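Local coordinates for protein cathepsin L Propeptide (Toxoplasma gondii, PDB 3F75) that is the propeptide of a papain-family cysteine protease, an I29 inhibitor-type prodomain that probably holds its enzyme inactive, at residues R78-F81 against R82-Y85; V54-H57 against T58-Q62. All blocks are in the same frame, centred on the assembly; numbering follows the deposited sequence. Where two conformers were deposited one is given.

Contact 1 (R78-F81 against R82-Y85)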
loop_
_atom_site.group_PDB
_atom_site.type_symbol
_atom_site.label_atom_id
_atom_site.label_comp_id
_atom_site.label_asym_id
_atom_site.label_seq_id
_atom_site.Cartn_x
_atom_site.Cartn_y
_atom_site.Cartn_z
ATOM N N ARG B 78 -4.784 13.734 9.785
ATOM C CA ARG B 78 -5.298 12.385 9.606
ATOM C C ARG B 78 -6.525 12.359 8.692
ATOM O O ARG B 78 -6.625 11.510 7.807
ATOM C CB ARG B 78 -5.634 11.746 10.948
ATOM C CG ARG B 78 -6.367 10.424 10.809
ATOM C CD ARG B 78 -6.309 9.603 12.074
ATOM N NE ARG B 78 -7.139 8.404 11.969
ATOM C CZ ARG B 78 -7.366 7.548 12.969
ATOM N NH1 ARG B 78 -6.831 7.752 14.174
ATOM N NH2 ARG B 78 -8.154 6.490 12.775
ATOM N N ASP B 79 -7.450 13.287 8.895
ATOM C CA ASP B 79 -8.673 13.329 8.080
ATOM C C ASP B 79 -8.370 13.538 6.599
ATOM O O ASP B 79 -8.953 12.876 5.740
ATOM C CB ASP B 79 -9.602 14.443 8.563
ATOM C CG ASP B 79 -10.420 14.062 9.794
ATOM O OD1 ASP B 79 -10.589 12.861 10.122
ATOM O OD2 ASP B 79 -10.947 14.994 10.428
ATOM N N GLU B 80 -7.458 14.462 6.300
ATOM C CA GLU B 80 -7.094 14.746 4.912
ATOM C C GLU B 80 -6.373 13.556 4.278
ATOM O O GLU B 80 -6.637 13.178 3.136
ATOM C CB GLU B 80 -6.233 16.001 4.836
ATOM C CG GLU B 80 -7.003 17.251 5.233
ATOM C CD GLU B 80 -6.109 18.454 5.521
ATOM O OE1 GLU B 80 -4.928 18.286 5.885
ATOM O OE2 GLU B 80 -6.597 19.589 5.390
ATOM N N PHE B 81 -5.471 12.964 5.045
ATOM C CA PHE B 81 -4.739 11.774 4.626
ATOM C C PHE B 81 -5.696 10.632 4.263
ATOM O O PHE B 81 -5.602 10.045 3.175
ATOM C CB PHE B 81 -3.772 11.380 5.743
ATOM C CG PHE B 81 -2.915 10.197 5.424
ATOM C CD1 PHE B 81 -2.071 10.213 4.327
ATOM C CD2 PHE B 81 -2.921 9.073 6.258
ATOM C CE1 PHE B 81 -1.254 9.109 4.040
ATOM C CE2 PHE B 81 -2.108 7.980 5.979
ATOM C CZ PHE B 81 -1.284 7.997 4.861
ATOM N N ARG B 82 -6.646 10.369 5.150
ATOM C CA ARG B 82 -7.617 9.290 4.981
ATOM C C ARG B 82 -8.513 9.522 3.777
ATOM O O ARG B 82 -8.825 8.595 3.035
ATOM C CB ARG B 82 -8.507 9.185 6.232
ATOM C CG ARG B 82 -9.733 8.238 6.089
ATOM C CD ARG B 82 -10.550 8.144 7.399
ATOM N NE ARG B 82 -10.924 9.461 7.929
ATOM C CZ ARG B 82 -11.938 10.203 7.487
ATOM N NH1 ARG B 82 -12.715 9.777 6.496
ATOM N NH2 ARG B 82 -12.178 11.388 8.038
ATOM N N ARG B 83 -8.944 10.763 3.605
ATOM C CA ARG B 83 -9.970 11.068 2.628
ATOM C C ARG B 83 -9.446 10.923 1.198
ATOM O O ARG B 83 -10.211 10.595 0.300
ATOM C CB ARG B 83 -10.560 12.476 2.852
ATOM C CG ARG B 83 -11.631 12.573 3.940
ATOM C CD ARG B 83 -12.428 13.881 3.820
ATOM N NE ARG B 83 -11.565 15.067 3.851
ATOM C CZ ARG B 83 -11.333 15.836 4.921
ATOM N NH1 ARG B 83 -11.897 15.579 6.096
ATOM N NH2 ARG B 83 -10.526 16.879 4.813
ATOM N N LYS B 84 -8.160 11.153 0.975
ATOM C CA LYS B 84 -7.674 11.282 -0.405
ATOM C C LYS B 84 -6.496 10.402 -0.805
ATOM O O LYS B 84 -6.243 10.253 -2.006
ATOM C CB LYS B 84 -7.313 12.753 -0.684
ATOM C CG LYS B 84 -8.513 13.709 -0.715
ATOM C CD LYS B 84 -9.128 13.871 -2.088
ATOM C CE LYS B 84 -8.256 14.710 -3.035
ATOM N NZ LYS B 84 -7.393 13.874 -3.926
ATOM N N TYR B 85 -5.789 9.826 0.169
ATOM C CA TYR B 85 -4.500 9.157 -0.095
ATOM C C TYR B 85 -4.531 7.646 0.134
ATOM O O TYR B 85 -3.482 6.990 0.061
ATOM C CB TYR B 85 -3.361 9.820 0.718
ATOM C CG TYR B 85 -3.180 11.276 0.373
ATOM C CD1 TYR B 85 -2.208 11.688 -0.553
ATOM C CD2 TYR B 85 -4.046 12.237 0.892
ATOM C CE1 TYR B 85 -2.076 13.039 -0.911
ATOM C CE2 TYR B 85 -3.931 13.583 0.535
ATOM C CZ TYR B 85 -2.942 13.978 -0.353
ATOM O OH TYR B 85 -2.847 15.315 -0.678
#
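R78 and R82 open the i-to-i+4 ladder of a short helix, R82 N giving its hydrogen to R78 O, followed by R83 N to D79 O, a weak bond of 3.3 Å from K84 N to E80 O, and Y85 N to F81 O, where Y85 is the first residue to leave helical backbone angles. One turn apart on the outer surface, D79 and R82 run side by side and form a salt bridge, R82 NH2 to D79 OD1 at 3.0 Å with a nearly straight N-H...O angle of 165°. The oxygen lies in the guanidinium plane, but the nitrogen stands well above the carboxylate plane, and the two flat groups are almost perpendicular. R82 is extended as far as CD, and a bend at chi3 (52°) then turns its end back to D79. In one of its two modelled conformers, R83 folds back over the same turn, the rim of its guanidinium face above D79 O, with NH1 3.6 Å from D79 CB and NH2 3.6 Å from E80 CG. The E80 carboxylate belongs to another partnership, with salt bridges to R45 and R44, which fasten this turn to helix 39-60 of the I29 inhibitor-type prodomain. F81, the buried residue of the turn, meets F73 edge-to-face and an aromatic side chain of the other protein chain in the same way, while R78 forms a salt bridge with an acidic side chain of that chain. Across the helix end, F81 CD1 comes within 3.9 Å of Y85 CB. The Y85 ring sits with its edge toward the carbonyls of the last turn, CD2 lying 3.5 Å from F81 O and 3.6 Å from E80 O, both oxygens near the ring plane.

Contact 2 (V54-H57 against T58-Q62)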
loop_
_atom_site.group_PDB
_atom_site.type_symbol
_atom_site.label_atom_id
_atom_site.label_comp_id
_atom_site.label_asym_id
_atom_site.label_seq_id
_atom_site.Cartn_x
_atom_site.Cartn_y
_atom_site.Cartn_z
ATOM N N VAL B 54 6.332 17.460 15.725
ATOM C CA VAL B 54 6.423 17.247 17.166
ATOM C C VAL B 54 6.043 15.799 17.483
ATOM O O VAL B 54 6.730 15.110 18.261
ATOM C CB VAL B 54 5.544 18.249 17.961
ATOM C CG1 VAL B 54 5.422 17.810 19.418
ATOM C CG2 VAL B 54 6.115 19.665 17.862
ATOM N N TYR B 55 4.984 15.318 16.833
ATOM C CA TYR B 55 4.570 13.943 17.020
ATOM C C TYR B 55 5.658 12.943 16.692
ATOM O O TYR B 55 5.888 12.019 17.454
ATOM C CB TYR B 55 3.348 13.644 16.163
ATOM C CG TYR B 55 2.875 12.221 16.298
ATOM C CD1 TYR B 55 2.123 11.832 17.387
ATOM C CD2 TYR B 55 3.184 11.264 15.337
ATOM C CE1 TYR B 55 1.686 10.538 17.522
ATOM C CE2 TYR B 55 2.726 9.962 15.454
ATOM C CZ TYR B 55 1.995 9.607 16.552
ATOM O OH TYR B 55 1.530 8.326 16.696
ATOM N N ILE B 56 6.313 13.136 15.543
ATOM C CA ILE B 56 7.337 12.233 15.051
ATOM C C ILE B 56 8.514 12.210 16.017
ATOM O O ILE B 56 8.949 11.133 16.461
ATOM C CB ILE B 56 7.798 12.661 13.623
ATOM C CG1 ILE B 56 6.673 12.415 12.618
ATOM C CG2 ILE B 56 9.085 11.945 13.190
ATOM C CD1 ILE B 56 6.913 13.071 11.248
ATOM N N HIS B 57 9.006 13.406 16.350
ATOM C CA HIS B 57 10.108 13.557 17.272
ATOM C C HIS B 57 9.829 12.910 18.624
ATOM O O HIS B 57 10.671 12.192 19.157
ATOM C CB HIS B 57 10.417 15.029 17.477
ATOM C CG HIS B 57 11.472 15.278 18.508
ATOM N ND1 HIS B 57 12.789 14.917 18.321
ATOM C CD2 HIS B 57 11.412 15.864 19.725
ATOM C CE1 HIS B 57 13.496 15.269 19.379
ATOM N NE2 HIS B 57 12.684 15.842 20.248
ATOM N N THR B 58 8.663 13.188 19.196
ATOM C CA THR B 58 8.279 12.586 20.476
ATOM C C THR B 58 8.199 11.072 20.403
ATOM O O THR B 58 8.708 10.376 21.284
ATOM C CB THR B 58 6.929 13.111 20.942
ATOM O OG1 THR B 58 7.036 14.518 21.116
ATOM C CG2 THR B 58 6.523 12.470 22.270
ATOM N N HIS B 59 7.558 10.577 19.348
ATOM C CA HIS B 59 7.412 9.131 19.136
ATOM C C HIS B 59 8.779 8.438 19.119
ATOM O O HIS B 59 8.992 7.404 19.765
ATOM C CB HIS B 59 6.688 8.888 17.802
ATOM C CG HIS B 59 5.748 7.728 17.815
ATOM N ND1 HIS B 59 6.131 6.463 17.423
ATOM C CD2 HIS B 59 4.433 7.643 18.144
ATOM C CE1 HIS B 59 5.097 5.646 17.516
ATOM N NE2 HIS B 59 4.052 6.335 17.944
ATOM N N ASN B 60 9.715 9.019 18.383
ATOM C CA ASN B 60 11.008 8.403 18.223
ATOM C C ASN B 60 11.840 8.408 19.508
ATOM O O ASN B 60 12.856 7.737 19.553
ATOM C CB ASN B 60 11.796 9.063 17.073
ATOM C CG ASN B 60 11.259 8.699 15.705
ATOM O OD1 ASN B 60 10.594 7.669 15.529
ATOM N ND2 ASN B 60 11.550 9.549 14.710
ATOM N N GLN B 61 11.409 9.133 20.545
ATOM C CA GLN B 61 12.088 9.094 21.864
ATOM C C GLN B 61 11.527 7.997 22.783
ATOM O O GLN B 61 12.073 7.743 23.861
ATOM C CB GLN B 61 11.941 10.437 22.584
ATOM C CG GLN B 61 12.667 11.599 21.930
ATOM C CD GLN B 61 12.280 12.950 22.515
ATOM O OE1 GLN B 61 12.628 13.988 21.961
ATOM N NE2 GLN B 61 11.551 12.945 23.631
ATOM N N GLN B 62 10.458 7.335 22.351
ATOM C CA GLN B 62 9.677 6.478 23.237
ATOM C C GLN B 62 10.085 4.992 23.190
ATOM O O GLN B 62 9.548 4.173 23.933
ATOM C CB GLN B 62 8.166 6.698 22.979
ATOM C CG GLN B 62 7.618 8.007 23.653
ATOM C CD GLN B 62 6.165 8.400 23.262
ATOM O OE1 GLN B 62 5.707 8.181 22.134
ATOM N NE2 GLN B 62 5.454 9.017 24.204
#
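Y55 and H59 lie alongside each other one helical turn apart, their ring planes 44° apart and centroids separated by 5.1 Å, an oblique pair in which the hydroxyl end of the tyrosine does the touching: Y55 OH is 3.3 Å from H59 CD2. With CG anti to the backbone nitrogen (chi1 179°), the phenol runs along the helix side to reach that imidazole. H59 also stacks on Y64, and both side chains of the pair touch L68 of strand 66-68. V54 and T58 likewise point the same way, and V54 O is gripped twice, by T58 N at 2.9 Å and by T58 OG1, also at 2.9 Å, the hydroxyl donating from above the carbonyl plane. This side-chain bond back to the preceding turn comes near the C-terminal end of helix 39-60, the long helix of the I29 prodomain. On another side of the helix, I56 CG2 lies 3.8 Å from N60 ND2, whose amide donates to L68 O and so joins the helix to the strand. The backbone ladder runs on through H59 N to Y55 O and N60 N to I56 O, then weakens at Q61 N to H57 O, 3.4 Å with an N-H...O angle of 124°. The H57 ring meets W16 obliquely.

Overall arrangement
From the N terminus, helix 18-32 precedes the long helix 39-60, whose last turns and following residues form contact 2. The chain then reaches strand 66-68, against which that helix end packs, and continues to helix 78-84, the site of contact 1. Each contact joins neighbouring turns of one continuous segment, so neither closes a long loop; they follow in series without nesting or crossing. The centres of contact 1 and contact 2 are about 21 Å apart, and the two do not touch. Helix 39-60 links both regions: an arginine pair near its start reaches contact 1, while its far end carries contact 2. Both contacts also pack against the other protein chain.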